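ErfK/YbiS/YcfS/YnhG family protein (Xylanimonas cellulosilytica, PDB 4LPQ) probably forms peptidoglycan cross-links as an L,D-transpeptidase, the crystallised piece pairing a putative peptidoglycan-binding domain with the YkuD-type catalytic domain. Local coordinates at residues G17-V20 with L21-Q24; Q25-D29 with L30-I34; W43-Q46 with Q47-A51; W50-Q53 with K54-L58. One frame throughout, in Å; residues are numbered along the deposited sequence.

Interaction 1: G17-V20 with L21-Q24; sequences GPEV and LALQ
Leu21 completes the first turn of helix 18-30 by giving its backbone N-H to the carbonyl O of Gly17, the N-cap residue, with Leu21 N and Gly17 O 3.0 Å apart. Gly17 suits that cap because its backbone angles would jam a CB against the preceding carbonyl. Pro18, which has no N-H to offer, fits the first turn, where helical amides have no carbonyl behind them. Ala22 bonds to Pro18 O, its CB 3.5 Å from that same oxygen, and the small methyl lies on an exposed flank. Leu23 N reaches Glu19 O in a similar way, while the leucine side chain turns inward and packs on Val49 of helix 43-56. Gln24 closes the series with a bond from its N to Val20 O (2.9 Å, 163° at the hydrogen). Its CG, set opposite the carbonyl carbon by a chi1 of -68°, comes within 3.3 Å of Val20 O, and the chain then extends so that CD lies 3.8 Å from Val20 CG1. The buried amide is matched at both ends: OE1 accepts from Gly39 N, and NE2 reaches Thr45 OG1 and Asp38 OD1. A leucine in place of Gln24 would probably leave Gly39 N and Asp38 OD1 without this mate. Val20 thus offers an apolar flank to the glutamine side chain, while the amide ties the helix to the following loop and helix.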
loop_
_atom_site.group_PDB
_atom_site.type_symbol
_atom_site.label_atom_id
_atom_site.label_comp_id
_atom_site.label_asym_id
_atom_site.label_seq_id
_atom_site.Cartn_x
_atom_site.Cartn_y
_atom_site.Cartn_z
ATOM N N GLY A 17 18.461 -12.935 8.761
ATOM C CA GLY A 17 18.515 -13.787 9.912
ATOM C C GLY A 17 17.158 -14.157 10.505
ATOM O O GLY A 17 16.124 -13.756 10.001
ATOM N N PRO A 18 17.198 -14.914 11.591
ATOM C CA PRO A 18 16.032 -15.439 12.236
ATOM C C PRO A 18 15.080 -14.328 12.635
ATOM O O PRO A 18 13.860 -14.558 12.621
ATOM C CB PRO A 18 16.579 -16.193 13.414
ATOM C CG PRO A 18 17.979 -15.818 13.569
ATOM C CD PRO A 18 18.427 -15.415 12.238
ATOM N N GLU A 19 15.585 -13.211 13.121
ATOM C CA GLU A 19 14.665 -12.144 13.526
ATOM C C GLU A 19 13.924 -11.539 12.320
ATOM O O GLU A 19 12.774 -11.126 12.457
ATOM C CB GLU A 19 15.344 -11.131 14.411
ATOM C CG GLU A 19 15.717 -11.856 15.736
ATOM C CD GLU A 19 14.472 -12.708 16.392
ATOM O OE1 GLU A 19 13.453 -11.948 16.703
ATOM O OE2 GLU A 19 14.528 -14.057 16.578
ATOM N N VAL A 20 14.597 -11.496 11.172
ATOM C CA VAL A 20 13.925 -11.053 9.969
ATOM C C VAL A 20 12.838 -12.064 9.580
ATOM O O VAL A 20 11.719 -11.698 9.219
ATOM C CB VAL A 20 14.883 -10.847 8.830
ATOM C CG1 VAL A 20 14.158 -10.545 7.532
ATOM C CG2 VAL A 20 15.847 -9.750 9.154
ATOM N N LEU A 21 13.173 -13.344 9.595
ATOM C CA LEU A 21 12.224 -14.388 9.283
ATOM C C LEU A 21 10.933 -14.274 10.148
ATOM O O LEU A 21 9.805 -14.304 9.664
ATOM C CB LEU A 21 12.858 -15.776 9.403
ATOM C CG LEU A 21 11.883 -16.941 9.094
ATOM C CD1 LEU A 21 11.623 -16.923 7.707
ATOM C CD2 LEU A 21 12.605 -18.226 9.366
ATOM N N ALA A 22 11.165 -14.083 11.461
ATOM C CA ALA A 22 10.065 -13.929 12.393
ATOM C C ALA A 22 9.221 -12.703 12.117
ATOM O O ALA A 22 7.983 -12.798 12.129
ATOM C CB ALA A 22 10.619 -13.888 13.812
ATOM N N LEU A 23 9.860 -11.604 11.759
ATOM C CA LEU A 23 9.141 -10.420 11.381
ATOM C C LEU A 23 8.293 -10.660 10.137
ATOM O O LEU A 23 7.116 -10.268 10.111
ATOM C CB LEU A 23 10.182 -9.347 11.077
ATOM C CG LEU A 23 9.629 -8.103 10.358
ATOM C CD1 LEU A 23 8.692 -7.269 11.268
ATOM C CD2 LEU A 23 10.843 -7.218 9.921
ATOM N N GLN A 24 8.854 -11.272 9.117
ATOM C CA GLN A 24 8.154 -11.475 7.895
ATOM C C GLN A 24 6.936 -12.364 8.161
ATOM O O GLN A 24 5.850 -12.111 7.616
ATOM C CB GLN A 24 9.042 -12.146 6.865
ATOM C CG GLN A 24 10.155 -11.235 6.406
ATOM C CD GLN A 24 11.235 -12.006 5.635
ATOM O OE1 GLN A 24 11.565 -13.163 5.938
ATOM N NE2 GLN A 24 11.838 -11.362 4.625
#

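Interaction 2: Q25-D29 with L30-I34; sequences QRLMD and LGYFI
Arg26 and Leu30, one turn apart, fit as a flat lid over a forked bump: the isobutyl group of Leu30 rises under one face of the guanidinium, with CD2 3.9 Å from Arg26 NH1 and CD1 3.8 Å from Arg26 NE. The bend of the arginine at chi2 (60°) folds it over the leucine, and its NH2 goes on to Leu72 O. An alanine at Arg26 would probably strip this cover from Leu30 and leave Leu72 O without its mate. Helix 18-30 ends here in a Schellman motif. Leu30 N bonds to Arg26 O, Tyr32 N returns to Leu27 O (3.0 Å), and Gly31 N meets Met28 O from above the carbonyl plane; Gly31, at positive phi, turns where a side chain would be jammed. Past the turn, two bumps fall back on the helix. Leu27 CD2 fits against Tyr32 CB at 4.0 Å, the two side chains crossing at about a right angle, and Ile34 CG2 lodges 3.7 Å from CB of selenomethionine Met28. On the outer side Gln25 NE2 donates to Asp29 OD1 (2.9 Å), a polar pair suited to a more exposed flank. A water donates to both Met28 O and Tyr32 O, bridging the helix end and the loop that leaves it. Apolar side chains pack where the chain turns back on the helix, while polar bonds meet the carbonyls of Arg26, Leu27 and Met28 in the last turn.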
loop_
_atom_site.group_PDB
_atom_site.type_symbol
_atom_site.label_atom_id
_atom_site.label_comp_id
_atom_site.label_asym_id
_atom_site.label_seq_id
_atom_site.Cartn_x
_atom_site.Cartn_y
_atom_site.Cartn_z
ATOM N N GLN A 25 7.110 -13.430 8.957
ATOM C CA GLN A 25 5.996 -14.287 9.252
ATOM C C GLN A 25 4.894 -13.599 10.048
ATOM O O GLN A 25 3.699 -13.825 9.828
ATOM C CB GLN A 25 6.451 -15.571 9.904
ATOM C CG GLN A 25 5.386 -16.609 9.878
ATOM C CD GLN A 25 4.920 -17.040 8.509
ATOM O OE1 GLN A 25 5.685 -17.490 7.633
ATOM N NE2 GLN A 25 3.612 -16.886 8.307
ATOM N N ARG A 26 5.278 -12.754 11.002
ATOM C CA ARG A 26 4.304 -12.036 11.771
ATOM C C ARG A 26 3.484 -11.025 10.922
ATOM O O ARG A 26 2.245 -10.974 11.017
ATOM C CB ARG A 26 5.011 -11.307 12.903
ATOM C CG ARG A 26 4.120 -10.498 13.805
ATOM C CD ARG A 26 3.076 -11.386 14.477
ATOM N NE ARG A 26 2.445 -10.653 15.542
ATOM C CZ ARG A 26 1.312 -11.016 16.140
ATOM N NH1 ARG A 26 0.660 -12.110 15.726
ATOM N NH2 ARG A 26 0.771 -10.319 17.132
ATOM N N LEU A 27 4.194 -10.304 10.039
ATOM C CA LEU A 27 3.525 -9.453 9.090
ATOM C C LEU A 27 2.533 -10.220 8.241
ATOM O O LEU A 27 1.378 -9.800 8.059
ATOM C CB LEU A 27 4.538 -8.719 8.218
ATOM C CG LEU A 27 5.371 -7.661 8.939
ATOM C CD1 LEU A 27 6.552 -7.288 8.123
ATOM C CD2 LEU A 27 4.529 -6.423 9.267
HETATM N N MSE A 28 3.015 -11.359 7.742
HETATM C CA MSE A 28 2.129 -12.207 6.900
HETATM C C MSE A 28 0.894 -12.594 7.689
HETATM O O MSE A 28 -0.258 -12.522 7.183
HETATM C CB MSE A 28 2.929 -13.405 6.411
HETATM C CG MSE A 28 2.167 -14.159 5.298
HETATM SE SE MSE A 28 3.080 -15.743 4.696
HETATM C CE MSE A 28 4.743 -14.917 4.128
ATOM N N ASP A 29 1.111 -13.083 8.921
ATOM C CA ASP A 29 0.003 -13.540 9.768
ATOM C C ASP A 29 -1.023 -12.459 10.033
ATOM O O ASP A 29 -2.258 -12.715 10.133
ATOM C CB ASP A 29 0.524 -14.086 11.112
ATOM C CG ASP A 29 1.373 -15.359 10.967
ATOM O OD1 ASP A 29 1.324 -16.058 9.939
ATOM O OD2 ASP A 29 1.996 -15.685 12.030
ATOM N N LEU A 30 -0.563 -11.218 10.197
ATOM C CA LEU A 30 -1.413 -10.102 10.489
ATOM C C LEU A 30 -2.057 -9.488 9.256
ATOM O O LEU A 30 -2.863 -8.539 9.416
ATOM C CB LEU A 30 -0.643 -9.046 11.257
ATOM C CG LEU A 30 -0.192 -9.390 12.668
ATOM C CD1 LEU A 30 0.701 -8.257 13.192
ATOM C CD2 LEU A 30 -1.361 -9.591 13.567
ATOM N N GLY A 31 -1.725 -9.960 8.067
ATOM C CA GLY A 31 -2.343 -9.485 6.853
ATOM C C GLY A 31 -1.679 -8.372 6.103
ATOM O O GLY A 31 -2.191 -7.874 5.117
ATOM N N TYR A 32 -0.464 -8.008 6.538
ATOM C CA TYR A 32 0.312 -7.021 5.809
ATOM C C TYR A 32 0.897 -7.732 4.611
ATOM O O TYR A 32 1.460 -8.810 4.742
ATOM C CB TYR A 32 1.392 -6.426 6.731
ATOM C CG TYR A 32 0.714 -5.607 7.804
ATOM C CD1 TYR A 32 0.241 -6.200 8.978
ATOM C CD2 TYR A 32 0.433 -4.253 7.644
ATOM C CE1 TYR A 32 -0.444 -5.485 9.909
ATOM C CE2 TYR A 32 -0.308 -3.514 8.569
ATOM C CZ TYR A 32 -0.747 -4.143 9.734
ATOM O OH TYR A 32 -1.406 -3.380 10.642
ATOM N N PHE A 33 0.769 -7.164 3.422
ATOM C CA PHE A 33 1.080 -7.907 2.198
ATOM C C PHE A 33 2.545 -8.193 2.071
ATOM O O PHE A 33 3.385 -7.291 1.993
ATOM C CB PHE A 33 0.646 -7.083 0.985
ATOM C CG PHE A 33 0.902 -7.813 -0.310
ATOM C CD1 PHE A 33 0.083 -8.847 -0.686
ATOM C CD2 PHE A 33 2.013 -7.577 -1.020
ATOM C CE1 PHE A 33 0.382 -9.592 -1.823
ATOM C CE2 PHE A 33 2.286 -8.262 -2.137
ATOM C CZ PHE A 33 1.505 -9.277 -2.552
ATOM N N ILE A 34 2.839 -9.486 2.032
ATOM C CA ILE A 34 4.195 -10.024 1.892
ATOM C C ILE A 34 4.017 -11.479 1.437
ATOM O O ILE A 34 3.222 -12.257 2.021
ATOM C CB ILE A 34 5.005 -9.915 3.206
ATOM C CG1 ILE A 34 6.479 -10.217 2.979
ATOM C CG2 ILE A 34 4.428 -10.701 4.344
ATOM C CD1 ILE A 34 7.317 -9.909 4.234
HETATM O O HOH W 1 -0.131 -11.029 4.565
#

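Interaction 3: W43-Q46 with Q47-A51; sequences WATQ and QAVWA
Between Trp43 and Ala51 the backbone of helix 43-56 keeps regular i to i+4 bonding, exemplified by Trp50 N to Gln46 O at 2.9 Å and 170°. That spacing brings Gln46 beneath the indole of Trp50. Gln46 CG stands over the six-membered ring, 3.5 Å from its centroid and only 10° off the normal, a CH-pi contact, and the amide beyond it stacks on the indole with the planes 9° apart. Gln46 NE2 and Trp50 NE1, 3.2 Å apart, are both donors and do not bond to each other. With CG anti to the backbone N (chi1 -176°) and a bend at chi2, the glutamine lies flat along the ring. A second, looser pairing joins Trp43 and Gln47, whose side chains run side by side: Gln47 CG is 3.9 Å from the centroid of the Trp43 six-membered ring, nearer its rim. Thr45 CG2 meets Val49 CG2 at 4.1 Å, on the flank that faces helix 18-30; Val49 packs there on Leu27. Glutamine suits both indoles because its CG methylene offers C-H groups to a pi face; at Gln46 the flat amide lies against the ring as well, a stack probably held by dispersion and weak electrostatics.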
loop_
_atom_site.group_PDB
_atom_site.type_symbol
_atom_site.label_atom_id
_atom_site.label_comp_id
_atom_site.label_asym_id
_atom_site.label_seq_id
_atom_site.Cartn_x
_atom_site.Cartn_y
_atom_site.Cartn_z
ATOM N N TRP A 43 13.303 -5.502 -0.712
ATOM C CA TRP A 43 12.314 -4.535 -1.133
ATOM C C TRP A 43 10.891 -4.872 -0.749
ATOM O O TRP A 43 10.096 -4.001 -0.344
ATOM C CB TRP A 43 12.461 -4.275 -2.634
ATOM C CG TRP A 43 11.784 -3.123 -3.202
ATOM C CD1 TRP A 43 12.309 -1.918 -3.504
ATOM C CD2 TRP A 43 10.433 -3.089 -3.674
ATOM N NE1 TRP A 43 11.360 -1.075 -4.047
ATOM C CE2 TRP A 43 10.197 -1.797 -4.178
ATOM C CE3 TRP A 43 9.369 -4.010 -3.668
ATOM C CZ2 TRP A 43 8.980 -1.387 -4.676
ATOM C CZ3 TRP A 43 8.141 -3.604 -4.229
ATOM C CH2 TRP A 43 7.973 -2.294 -4.674
ATOM N N ALA A 44 10.537 -6.165 -0.949
ATOM C CA ALA A 44 9.187 -6.600 -0.672
ATOM C C ALA A 44 8.864 -6.503 0.823
ATOM O O ALA A 44 7.790 -6.065 1.243
ATOM C CB ALA A 44 8.983 -8.006 -1.192
ATOM N N THR A 45 9.838 -6.880 1.629
ATOM C CA THR A 45 9.681 -6.753 3.050
ATOM C C THR A 45 9.562 -5.303 3.485
ATOM O O THR A 45 8.771 -4.934 4.351
ATOM C CB THR A 45 10.843 -7.468 3.823
ATOM O OG1 THR A 45 10.819 -8.844 3.521
ATOM C CG2 THR A 45 10.726 -7.305 5.322
ATOM N N GLN A 46 10.327 -4.427 2.802
ATOM C CA GLN A 46 10.223 -3.004 3.077
ATOM C C GLN A 46 8.832 -2.498 2.899
ATOM O O GLN A 46 8.335 -1.688 3.712
ATOM C CB GLN A 46 11.227 -2.235 2.193
ATOM C CG GLN A 46 11.274 -0.754 2.456
ATOM C CD GLN A 46 11.945 -0.548 3.733
ATOM O OE1 GLN A 46 13.097 -0.270 3.779
ATOM N NE2 GLN A 46 11.191 -0.652 4.814
ATOM N N GLN A 47 8.173 -2.875 1.822
ATOM C CA GLN A 47 6.808 -2.437 1.581
ATOM C C GLN A 47 5.888 -2.836 2.752
ATOM O O GLN A 47 5.075 -2.052 3.199
ATOM C CB GLN A 47 6.261 -2.993 0.265
ATOM C CG GLN A 47 6.936 -2.431 -0.983
ATOM C CD GLN A 47 6.567 -0.980 -1.174
ATOM O OE1 GLN A 47 7.523 -0.066 -1.172
ATOM N NE2 GLN A 47 5.365 -0.713 -1.342
ATOM N N ALA A 48 6.076 -4.066 3.216
ATOM C CA ALA A 48 5.217 -4.545 4.314
ATOM C C ALA A 48 5.484 -3.845 5.627
ATOM O O ALA A 48 4.584 -3.518 6.389
ATOM C CB ALA A 48 5.371 -6.046 4.494
ATOM N N VAL A 49 6.798 -3.619 5.937
ATOM C CA VAL A 49 7.129 -2.850 7.143
ATOM C C VAL A 49 6.591 -1.441 7.137
ATOM O O VAL A 49 6.083 -0.948 8.124
ATOM C CB VAL A 49 8.649 -2.896 7.454
ATOM C CG1 VAL A 49 9.036 -2.031 8.641
ATOM C CG2 VAL A 49 9.099 -4.339 7.720
ATOM N N TRP A 50 6.754 -0.773 5.998
ATOM C CA TRP A 50 6.207 0.576 5.851
ATOM C C TRP A 50 4.709 0.558 6.035
ATOM O O TRP A 50 4.149 1.397 6.704
ATOM C CB TRP A 50 6.581 1.144 4.528
ATOM C CG TRP A 50 8.019 1.625 4.405
ATOM C CD1 TRP A 50 8.899 1.906 5.399
ATOM C CD2 TRP A 50 8.716 1.915 3.193
ATOM N NE1 TRP A 50 10.086 2.391 4.897
ATOM C CE2 TRP A 50 10.028 2.412 3.533
ATOM C CE3 TRP A 50 8.375 1.843 1.867
ATOM C CZ2 TRP A 50 10.956 2.757 2.578
ATOM C CZ3 TRP A 50 9.280 2.204 0.902
ATOM C CH2 TRP A 50 10.548 2.662 1.256
ATOM N N ALA A 51 4.011 -0.446 5.443
ATOM C CA ALA A 51 2.559 -0.539 5.646
ATOM C C ALA A 51 2.219 -0.680 7.094
ATOM O O ALA A 51 1.259 -0.117 7.589
ATOM C CB ALA A 51 2.029 -1.683 4.879
#

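Interaction 4: W50-Q53 with K54-L58; sequences WAFQ and KAAGL
A Schellman motif finishes helix 43-56: its long bond runs from Leu58 N to Gln53 O (2.9 Å), and Leu58 CB lies 4.1 Å from Gln53 CB. Gly57 carries the positive phi that the turn requires, a backbone conformation that favours glycine, and its N bonds to Lys54 O. One turn earlier the bonding is ordinary, with Lys54 N to Trp50 O at 2.9 Å and 169°. In this helix of the putative peptidoglycan-binding domain, Lys54 lays its aliphatic chain along the carbonyl of Trp50, CG 3.1 Å from Trp50 O. Extended beyond CG, the chain delivers NZ to Asn110 OD1 and Gln95 O, linking the helix to the strand-rich catalytic part. Alanine's small methyl suits both of the next places: Ala55 CB lies 3.3 Å from Ala51 O, and Ala56 CB lies obliquely by the Phe52 ring, 4.3 Å from CE2. Phe52 itself reaches helix 66-74 at Ala71 and Leu72. Gln53, buried, spends its amide on that side too, OE1 taking Gly62 N and NE2 giving to Asp61 OD1 and Thr68 OG1, while Leu58 rests its side chain on Gln67 and Thr68.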
loop_
_atom_site.group_PDB
_atom_site.type_symbol
_atom_site.label_atom_id
_atom_site.label_comp_id
_atom_site.label_asym_id
_atom_site.label_seq_id
_atom_site.Cartn_x
_atom_site.Cartn_y
_atom_site.Cartn_z
ATOM N N TRP A 50 6.754 -0.773 5.998
ATOM C CA TRP A 50 6.207 0.576 5.851
ATOM C C TRP A 50 4.709 0.558 6.035
ATOM O O TRP A 50 4.149 1.397 6.704
ATOM C CB TRP A 50 6.581 1.144 4.528
ATOM C CG TRP A 50 8.019 1.625 4.405
ATOM C CD1 TRP A 50 8.899 1.906 5.399
ATOM C CD2 TRP A 50 8.716 1.915 3.193
ATOM N NE1 TRP A 50 10.086 2.391 4.897
ATOM C CE2 TRP A 50 10.028 2.412 3.533
ATOM C CE3 TRP A 50 8.375 1.843 1.867
ATOM C CZ2 TRP A 50 10.956 2.757 2.578
ATOM C CZ3 TRP A 50 9.280 2.204 0.902
ATOM C CH2 TRP A 50 10.548 2.662 1.256
ATOM N N ALA A 51 4.011 -0.446 5.443
ATOM C CA ALA A 51 2.559 -0.539 5.646
ATOM C C ALA A 51 2.219 -0.680 7.094
ATOM O O ALA A 51 1.259 -0.117 7.589
ATOM C CB ALA A 51 2.029 -1.683 4.879
ATOM N N PHE A 52 3.002 -1.490 7.814
ATOM C CA PHE A 52 2.759 -1.706 9.222
ATOM C C PHE A 52 2.942 -0.465 10.054
ATOM O O PHE A 52 2.133 -0.087 10.879
ATOM C CB PHE A 52 3.646 -2.829 9.741
ATOM C CG PHE A 52 3.332 -3.141 11.188
ATOM C CD1 PHE A 52 2.231 -3.891 11.514
ATOM C CD2 PHE A 52 4.052 -2.590 12.202
ATOM C CE1 PHE A 52 1.822 -4.026 12.804
ATOM C CE2 PHE A 52 3.668 -2.769 13.541
ATOM C CZ PHE A 52 2.511 -3.470 13.853
ATOM N N GLN A 53 4.092 0.191 9.855
ATOM C CA GLN A 53 4.386 1.439 10.580
ATOM C C GLN A 53 3.332 2.479 10.267
ATOM O O GLN A 53 2.876 3.179 11.176
ATOM C CB GLN A 53 5.803 1.958 10.338
ATOM C CG GLN A 53 6.887 1.044 10.856
ATOM C CD GLN A 53 8.249 1.496 10.567
ATOM O OE1 GLN A 53 8.577 1.955 9.482
ATOM N NE2 GLN A 53 9.091 1.327 11.589
ATOM N N LYS A 54 2.985 2.644 8.992
ATOM C CA LYS A 54 1.872 3.533 8.652
ATOM C C LYS A 54 0.566 3.212 9.374
ATOM O O LYS A 54 -0.067 4.075 9.946
ATOM C CB LYS A 54 1.630 3.465 7.138
ATOM C CG LYS A 54 2.715 4.150 6.295
ATOM C CD LYS A 54 2.547 3.879 4.825
ATOM C CE LYS A 54 3.305 4.803 3.940
ATOM N NZ LYS A 54 2.903 4.574 2.498
ATOM N N ALA A 55 0.185 1.943 9.345
ATOM C CA ALA A 55 -1.064 1.548 9.913
ATOM C C ALA A 55 -1.095 1.893 11.421
ATOM O O ALA A 55 -2.066 2.352 11.978
ATOM C CB ALA A 55 -1.289 0.086 9.684
ATOM N N ALA A 56 0.018 1.568 12.106
ATOM C CA ALA A 56 0.146 1.688 13.539
ATOM C C ALA A 56 0.416 3.142 13.957
ATOM O O ALA A 56 0.519 3.394 15.176
ATOM C CB ALA A 56 1.209 0.735 14.060
ATOM N N GLY A 57 0.621 4.053 13.043
ATOM C CA GLY A 57 0.893 5.435 13.377
ATOM C C GLY A 57 2.317 5.742 13.837
ATOM O O GLY A 57 2.496 6.715 14.577
ATOM N N LEU A 58 3.258 4.884 13.432
ATOM C CA LEU A 58 4.635 4.997 13.868
ATOM C C LEU A 58 5.485 5.684 12.853
ATOM O O LEU A 58 5.145 5.768 11.665
ATOM C CB LEU A 58 5.162 3.579 14.086
ATOM C CG LEU A 58 4.333 2.776 15.058
ATOM C CD1 LEU A 58 4.885 1.438 15.146
ATOM C CD2 LEU A 58 4.233 3.478 16.428
#

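Interactions 1 and 2 follow along helix 18-30, interactions 3 and 4 along helix 43-56, where they share Trp50 and Ala51. Interaction 1, at the helix start and farthest from the chain's centre, is the one with most exposed residues; interactions 2 and 3 are more buried, and interaction 4 is mixed. Both helices end in a Schellman glycine, but the first exit is closed by apolar packing and a water, the second by a leucine folded back. An amide stacked on an indole marks interaction 3 alone. The helices meet where Leu27 CD1 lies 3.9 Å from Val49 CG2, and where Leu27 CD2 is 3.7 Å from Phe52 CB, joining interaction 2 to interactions 3 and 4.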